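Protein LRIM1 (Anopheles gambiae, PDB 3O53) forms a heterodimeric complex with the leucine-rich repeat protein APL1C that regulates complement-like immunity in the mosquito. Local coordinates at residues V272-C283 / H290-D298. Numbering follows the deposited sequence.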
ATOM      1  N   VAL A 272      -8.491 -10.812 -18.910  1.00 29.66           N
ATOM      2  CA  VAL A 272      -7.373 -11.023 -19.831  1.00 32.99           C
ATOM      3  C   VAL A 272      -7.667 -10.355 -21.182  1.00 37.99           C
ATOM      4  O   VAL A 272      -6.810  -9.677 -21.744  1.00 40.94           O
ATOM      5  CB  VAL A 272      -7.066 -12.518 -20.040  1.00 34.57           C
ATOM      6  CG1 VAL A 272      -5.964 -12.690 -21.067  1.00 40.03           C
ATOM      7  CG2 VAL A 272      -6.673 -13.179 -18.712  1.00 35.96           C
ATOM      8  N   LYS A 273      -8.883 -10.520 -21.690  1.00 32.64           N
ATOM      9  CA  LYS A 273      -9.245  -9.898 -22.965  1.00 36.83           C
ATOM     10  C   LYS A 273      -9.040  -8.387 -22.912  1.00 37.68           C
ATOM     11  O   LYS A 273      -8.412  -7.799 -23.787  1.00 41.41           O
ATOM     12  CB  LYS A 273     -10.701 -10.192 -23.337  1.00 39.20           C
ATOM     13  CG  LYS A 273     -11.016  -9.813 -24.777  1.00 50.04           C
ATOM     14  CD  LYS A 273     -12.497  -9.931 -25.090  1.00 73.68           C
ATOM     15  CE  LYS A 273     -12.787  -9.492 -26.521  1.00 91.65           C
ATOM     16  NZ  LYS A 273     -14.244  -9.399 -26.811  1.00 97.32           N
ATOM     17  N   LYS A 274      -9.582  -7.762 -21.875  1.00 40.35           N
ATOM     18  CA  LYS A 274      -9.494  -6.318 -21.710  1.00 45.58           C
ATOM     19  C   LYS A 274      -8.039  -5.824 -21.697  1.00 49.16           C
ATOM     20  O   LYS A 274      -7.735  -4.753 -22.234  1.00 39.37           O
ATOM     21  CB  LYS A 274     -10.211  -5.910 -20.417  1.00 42.04           C
ATOM     22  CG  LYS A 274      -9.830  -4.549 -19.880  1.00 44.86           C
ATOM     23  CD  LYS A 274     -10.574  -4.234 -18.583  1.00 51.80           C
ATOM     24  CE  LYS A 274      -9.899  -4.859 -17.352  1.00 44.46           C
ATOM     25  NZ  LYS A 274     -10.565  -4.413 -16.089  1.00 35.64           N
ATOM     26  N   LEU A 275      -7.140  -6.604 -21.096  1.00 41.46           N
ATOM     27  CA  LEU A 275      -5.767  -6.147 -20.883  1.00 41.92           C
ATOM     28  C   LEU A 275      -4.802  -6.488 -22.025  1.00 46.30           C
ATOM     29  O   LEU A 275      -3.784  -5.828 -22.186  1.00 50.58           O
ATOM     30  CB  LEU A 275      -5.219  -6.703 -19.557  1.00 38.16           C
ATOM     31  CG  LEU A 275      -5.945  -6.210 -18.300  1.00 35.29           C
ATOM     32  CD1 LEU A 275      -5.425  -6.905 -17.044  1.00 36.29           C
ATOM     33  CD2 LEU A 275      -5.832  -4.688 -18.161  1.00 32.71           C
ATOM     34  N   THR A 276      -5.107  -7.511 -22.817  1.00 37.23           N
ATOM     35  CA  THR A 276      -4.172  -7.948 -23.859  1.00 47.29           C
ATOM     36  C   THR A 276      -4.799  -8.098 -25.243  1.00 53.30           C
ATOM     37  O   THR A 276      -4.090  -8.246 -26.235  1.00 49.94           O
ATOM     38  CB  THR A 276      -3.554  -9.303 -23.526  1.00 37.11           C
ATOM     39  OG1 THR A 276      -4.572 -10.315 -23.588  1.00 34.31           O
ATOM     40  CG2 THR A 276      -2.904  -9.275 -22.142  1.00 39.44           C
ATOM     41  N   GLY A 277      -6.124  -8.081 -25.295  1.00 42.36           N
ATOM     42  CA  GLY A 277      -6.846  -8.289 -26.536  1.00 47.78           C
ATOM     43  C   GLY A 277      -6.944  -9.760 -26.889  1.00 49.51           C
ATOM     44  O   GLY A 277      -7.324 -10.109 -28.001  1.00 49.65           O
ATOM     45  N   GLN A 278      -6.598 -10.626 -25.941  1.00 49.18           N
ATOM     46  CA  GLN A 278      -6.657 -12.067 -26.164  1.00 51.54           C
ATOM     47  C   GLN A 278      -7.520 -12.744 -25.103  1.00 43.99           C
ATOM     48  O   GLN A 278      -7.609 -12.265 -23.978  1.00 48.65           O
ATOM     49  CB  GLN A 278      -5.252 -12.662 -26.164  1.00 55.92           C
ATOM     50  CG  GLN A 278      -4.377 -12.141 -27.289  1.00 69.73           C
ATOM     51  CD  GLN A 278      -3.282 -13.112 -27.667  1.00 84.55           C
ATOM     52  OE1 GLN A 278      -3.104 -14.146 -27.024  1.00 90.93           O
ATOM     53  NE2 GLN A 278      -2.544 -12.788 -28.720  1.00 91.98           N
ATOM     54  N   ASN A 279      -8.161 -13.853 -25.462  1.00 41.34           N
ATOM     55  CA  ASN A 279      -9.028 -14.552 -24.519  1.00 45.36           C
ATOM     56  C   ASN A 279      -8.287 -15.531 -23.598  1.00 43.29           C
ATOM     57  O   ASN A 279      -8.892 -16.104 -22.700  1.00 39.82           O
ATOM     58  CB  ASN A 279     -10.141 -15.285 -25.261  1.00 44.07           C
ATOM     59  CG  ASN A 279     -11.122 -14.337 -25.930  1.00 54.31           C
ATOM     60  OD1 ASN A 279     -11.226 -14.300 -27.153  1.00 57.02           O
ATOM     61  ND2 ASN A 279     -11.837 -13.558 -25.130  1.00 54.45           N
ATOM     62  N   GLU A 280      -6.995 -15.736 -23.837  1.00 34.53           N
ATOM     63  CA  GLU A 280      -6.173 -16.550 -22.948  1.00 38.60           C
ATOM     64  C   GLU A 280      -4.775 -15.952 -22.901  1.00 44.49           C
ATOM     65  O   GLU A 280      -4.357 -15.276 -23.838  1.00 37.47           O
ATOM     66  CB  GLU A 280      -6.127 -18.015 -23.409  1.00 35.18           C
ATOM     67  CG  GLU A 280      -5.272 -18.284 -24.651  1.00 42.55           C
ATOM     68  CD  GLU A 280      -5.394 -19.722 -25.163  1.00 49.35           C
ATOM     69  OE1 GLU A 280      -6.216 -20.502 -24.616  1.00 35.86           O
ATOM     70  OE2 GLU A 280      -4.655 -20.071 -26.112  1.00 42.45           O
ATOM     71  N   GLU A 281      -4.063 -16.175 -21.804  1.00 37.23           N
ATOM     72  CA  GLU A 281      -2.713 -15.650 -21.676  1.00 35.38           C
ATOM     73  C   GLU A 281      -1.776 -16.502 -22.504  1.00 31.84           C
ATOM     74  O   GLU A 281      -2.022 -17.683 -22.713  1.00 31.63           O
ATOM     75  CB  GLU A 281      -2.261 -15.643 -20.205  1.00 35.75           C
ATOM     76  CG  GLU A 281      -2.190 -17.018 -19.561  1.00 32.14           C
ATOM     77  CD  GLU A 281      -1.495 -17.004 -18.194  1.00 32.42           C
ATOM     78  OE1 GLU A 281      -0.706 -16.080 -17.910  1.00 34.44           O
ATOM     79  OE2 GLU A 281      -1.740 -17.930 -17.407  1.00 25.74           O
ATOM     80  N   GLU A 282      -0.694 -15.901 -22.975  1.00 32.58           N
ATOM     81  CA  GLU A 282       0.329 -16.641 -23.695  1.00 39.61           C
ATOM     82  C   GLU A 282       1.205 -17.393 -22.696  1.00 44.10           C
ATOM     83  O   GLU A 282       1.685 -16.812 -21.729  1.00 53.68           O
ATOM     84  CB  GLU A 282       1.188 -15.682 -24.520  1.00 45.40           C
ATOM     85  CG  GLU A 282       2.211 -16.374 -25.394  1.00 68.96           C
ATOM     86  CD  GLU A 282       1.603 -16.927 -26.669  1.00 80.99           C
ATOM     87  OE1 GLU A 282       0.358 -17.013 -26.749  1.00 65.75           O
ATOM     88  OE2 GLU A 282       2.373 -17.273 -27.591  1.00 95.36           O
ATOM     89  N   CYS A 283       1.400 -18.688 -22.922  1.00 43.43           N
ATOM     90  CA  CYS A 283       2.248 -19.494 -22.053  1.00 49.05           C
ATOM     91  C   CYS A 283       3.692 -19.403 -22.512  1.00 68.89           C
ATOM     92  O   CYS A 283       3.963 -19.166 -23.689  1.00 69.11           O
ATOM     93  CB  CYS A 283       1.816 -20.955 -22.071  1.00 36.07           C
ATOM     94  SG  CYS A 283       0.085 -21.196 -21.750  1.00 42.35           S
ATOM     95  N   HIS A 290      -4.235 -24.850 -21.156  1.00 42.82           N
ATOM     96  CA  HIS A 290      -4.932 -23.837 -20.389  1.00 40.81           C
ATOM     97  C   HIS A 290      -6.060 -24.502 -19.644  1.00 41.42           C
ATOM     98  O   HIS A 290      -6.540 -25.558 -20.046  1.00 37.44           O
ATOM     99  CB  HIS A 290      -5.521 -22.757 -21.305  1.00 29.74           C
ATOM    100  CG  HIS A 290      -4.492 -21.928 -22.006  1.00 32.32           C
ATOM    101  ND1 HIS A 290      -3.796 -22.381 -23.105  1.00 32.32           N
ATOM    102  CD2 HIS A 290      -4.047 -20.671 -21.771  1.00 36.45           C
ATOM    103  CE1 HIS A 290      -2.953 -21.446 -23.506  1.00 31.10           C
ATOM    104  NE2 HIS A 290      -3.091 -20.396 -22.718  1.00 29.57           N
ATOM    105  N   TYR A 291      -6.476 -23.889 -18.544  1.00 36.28           N
ATOM    106  CA  TYR A 291      -7.794 -24.155 -18.013  1.00 37.41           C
ATOM    107  C   TYR A 291      -8.468 -22.808 -17.902  1.00 44.03           C
ATOM    108  O   TYR A 291      -8.103 -21.978 -17.066  1.00 35.18           O
ATOM    109  CB  TYR A 291      -7.765 -24.898 -16.675  1.00 34.70           C
ATOM    110  CG  TYR A 291      -9.137 -25.436 -16.326  1.00 39.88           C
ATOM    111  CD1 TYR A 291      -9.435 -26.790 -16.444  1.00 44.91           C
ATOM    112  CD2 TYR A 291     -10.150 -24.572 -15.935  1.00 39.41           C
ATOM    113  CE1 TYR A 291     -10.703 -27.267 -16.149  1.00 48.84           C
ATOM    114  CE2 TYR A 291     -11.408 -25.035 -15.637  1.00 48.39           C
ATOM    115  CZ  TYR A 291     -11.684 -26.378 -15.744  1.00 50.09           C
ATOM    116  OH  TYR A 291     -12.950 -26.816 -15.440  1.00 50.97           O
ATOM    117  N   GLY A 292      -9.432 -22.579 -18.787  1.00 37.26           N
ATOM    118  CA  GLY A 292      -9.964 -21.252 -18.974  1.00 33.46           C
ATOM    119  C   GLY A 292      -8.840 -20.384 -19.489  1.00 32.31           C
ATOM    120  O   GLY A 292      -8.003 -20.822 -20.279  1.00 33.82           O
ATOM    121  N   ALA A 293      -8.784 -19.158 -19.003  1.00 30.62           N
ATOM    122  CA  ALA A 293      -7.849 -18.191 -19.543  1.00 35.29           C
ATOM    123  C   ALA A 293      -6.398 -18.437 -19.115  1.00 27.37           C
ATOM    124  O   ALA A 293      -5.483 -17.880 -19.710  1.00 27.57           O
ATOM    125  CB  ALA A 293      -8.284 -16.788 -19.155  1.00 35.04           C
ATOM    126  N   TYR A 294      -6.166 -19.264 -18.105  1.00 26.52           N
ATOM    127  CA  TYR A 294      -4.809 -19.371 -17.570  1.00 31.72           C
ATOM    128  C   TYR A 294      -4.043 -20.623 -18.006  1.00 33.40           C
ATOM    129  O   TYR A 294      -4.611 -21.695 -18.134  1.00 30.36           O
ATOM    130  CB  TYR A 294      -4.851 -19.282 -16.054  1.00 31.30           C
ATOM    131  CG  TYR A 294      -5.466 -17.996 -15.558  1.00 29.31           C
ATOM    132  CD1 TYR A 294      -4.983 -16.755 -15.969  1.00 29.79           C
ATOM    133  CD2 TYR A 294      -6.523 -18.024 -14.665  1.00 31.08           C
ATOM    134  CE1 TYR A 294      -5.559 -15.573 -15.502  1.00 23.28           C
ATOM    135  CE2 TYR A 294      -7.090 -16.867 -14.192  1.00 27.05           C
ATOM    136  CZ  TYR A 294      -6.612 -15.651 -14.608  1.00 26.63           C
ATOM    137  OH  TYR A 294      -7.209 -14.520 -14.100  1.00 33.86           O
ATOM    138  N   CYS A 295      -2.748 -20.459 -18.244  1.00 26.67           N
ATOM    139  CA  CYS A 295      -1.871 -21.574 -18.540  1.00 30.76           C
ATOM    140  C   CYS A 295      -1.867 -22.497 -17.343  1.00 32.16           C
ATOM    141  O   CYS A 295      -2.074 -22.060 -16.217  1.00 29.21           O
ATOM    142  CB  CYS A 295      -0.444 -21.086 -18.805  1.00 29.85           C
ATOM    143  SG  CYS A 295      -0.326 -19.925 -20.202  1.00 42.00           S
ATOM    144  N   CYS A 296      -1.625 -23.775 -17.578  1.00 29.22           N
ATOM    145  CA  CYS A 296      -1.493 -24.699 -16.467  1.00 38.19           C
ATOM    146  C   CYS A 296      -0.752 -25.956 -16.897  1.00 43.59           C
ATOM    147  O   CYS A 296      -0.683 -26.266 -18.082  1.00 37.20           O
ATOM    148  CB  CYS A 296      -2.867 -25.047 -15.897  1.00 39.29           C
ATOM    149  SG  CYS A 296      -3.963 -25.890 -17.048  1.00 39.43           S
ATOM    150  N   GLU A 297      -0.189 -26.661 -15.918  1.00 39.23           N
ATOM    151  CA  GLU A 297       0.553 -27.888 -16.162  1.00 43.50           C
ATOM    152  C   GLU A 297      -0.031 -28.953 -15.254  1.00 48.67           C
ATOM    153  O   GLU A 297      -0.507 -28.646 -14.163  1.00 46.56           O
ATOM    154  CB  GLU A 297       2.038 -27.679 -15.849  1.00 52.99           C
ATOM    155  CG  GLU A 297       2.904 -28.921 -16.002  1.00 76.00           C
ATOM    156  CD  GLU A 297       3.371 -29.142 -17.430  1.00 92.14           C
ATOM    157  OE1 GLU A 297       4.319 -28.451 -17.861  1.00 97.57           O
ATOM    158  OE2 GLU A 297       2.803 -30.018 -18.118  1.00 93.16           O
ATOM    159  N   ASP A 298      -0.017 -30.202 -15.700  1.00 53.32           N
ATOM    160  CA  ASP A 298      -0.493 -31.293 -14.864  1.00 63.72           C
ATOM    161  C   ASP A 298       0.552 -31.645 -13.807  1.00 64.15           C
ATOM    162  O   ASP A 298       1.552 -32.302 -14.087  1.00 59.81           O
ATOM    163  CB  ASP A 298      -0.850 -32.507 -15.715  1.00 71.51           C
ATOM    164  CG  ASP A 298      -2.036 -32.243 -16.623  1.00 86.32           C
ATOM    165  OD1 ASP A 298      -3.160 -32.104 -16.100  1.00 93.54           O
ATOM    166  OD2 ASP A 298      -1.845 -32.167 -17.855  1.00 89.08           O
TER
HETATM  167  O   HOH W   1      -8.256 -20.875 -22.951  1.00 37.21           O
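Cys283 and Cys295 are joined by a disulfide that ties the loop following helix 262-276 to a two-stranded antiparallel hairpin, strands 289-291 and 294-296, in the disulfide-bonded C-terminal cap of the leucine-rich repeat domain. Cys283 SG also lies obliquely against the His290 ring, 3.9 Å from its centroid. Beside the bridge, His290 NE2 donates to the backbone O of Glu281 over 2.9 Å, the acceptor lying in the ring plane, which helps set the rotation of the imidazole. Over one face of that ring the Glu280 carboxylate is stacked with the two planes only 5° apart, OE1 3.3 Å above the ring; CG adds a CH-pi contact. OE1 lies over the ring rather than in line with an N-H, so it makes no hydrogen bond to ND1; it accepts one from a water that also donates to Gly292 O. One residue after Glu280, Glu281 N donates to Ala293 O over 3.1 Å, almost straight at 172°. The Glu281 side chain then reaches the hairpin: CG sits between the backbone N and carbonyl carbon (chi1 62°), the chain beyond is extended, and OE2 accepts from Cys295 N at 2.8 Å on its anti side, somewhat out of the carboxylate plane. The type II' turn from Tyr291 to Tyr294, with Gly292 at positive phi, presents Ala293 to the helix. In the last turn of helix 262-276, Val272 CG2 meets Ala293 CB at 4.0 Å and Tyr294 CE1 at 4.2 Å. Farther out, Glu281 OE1 takes a hydrogen bond from Gly246 N, so this one carboxylate links the hairpin to the loop after strand 241-243. Cys296 forms a second disulfide with Cys251 of helix 251-259, while Tyr294 OH is hydrogen-bonded to Leu244 N.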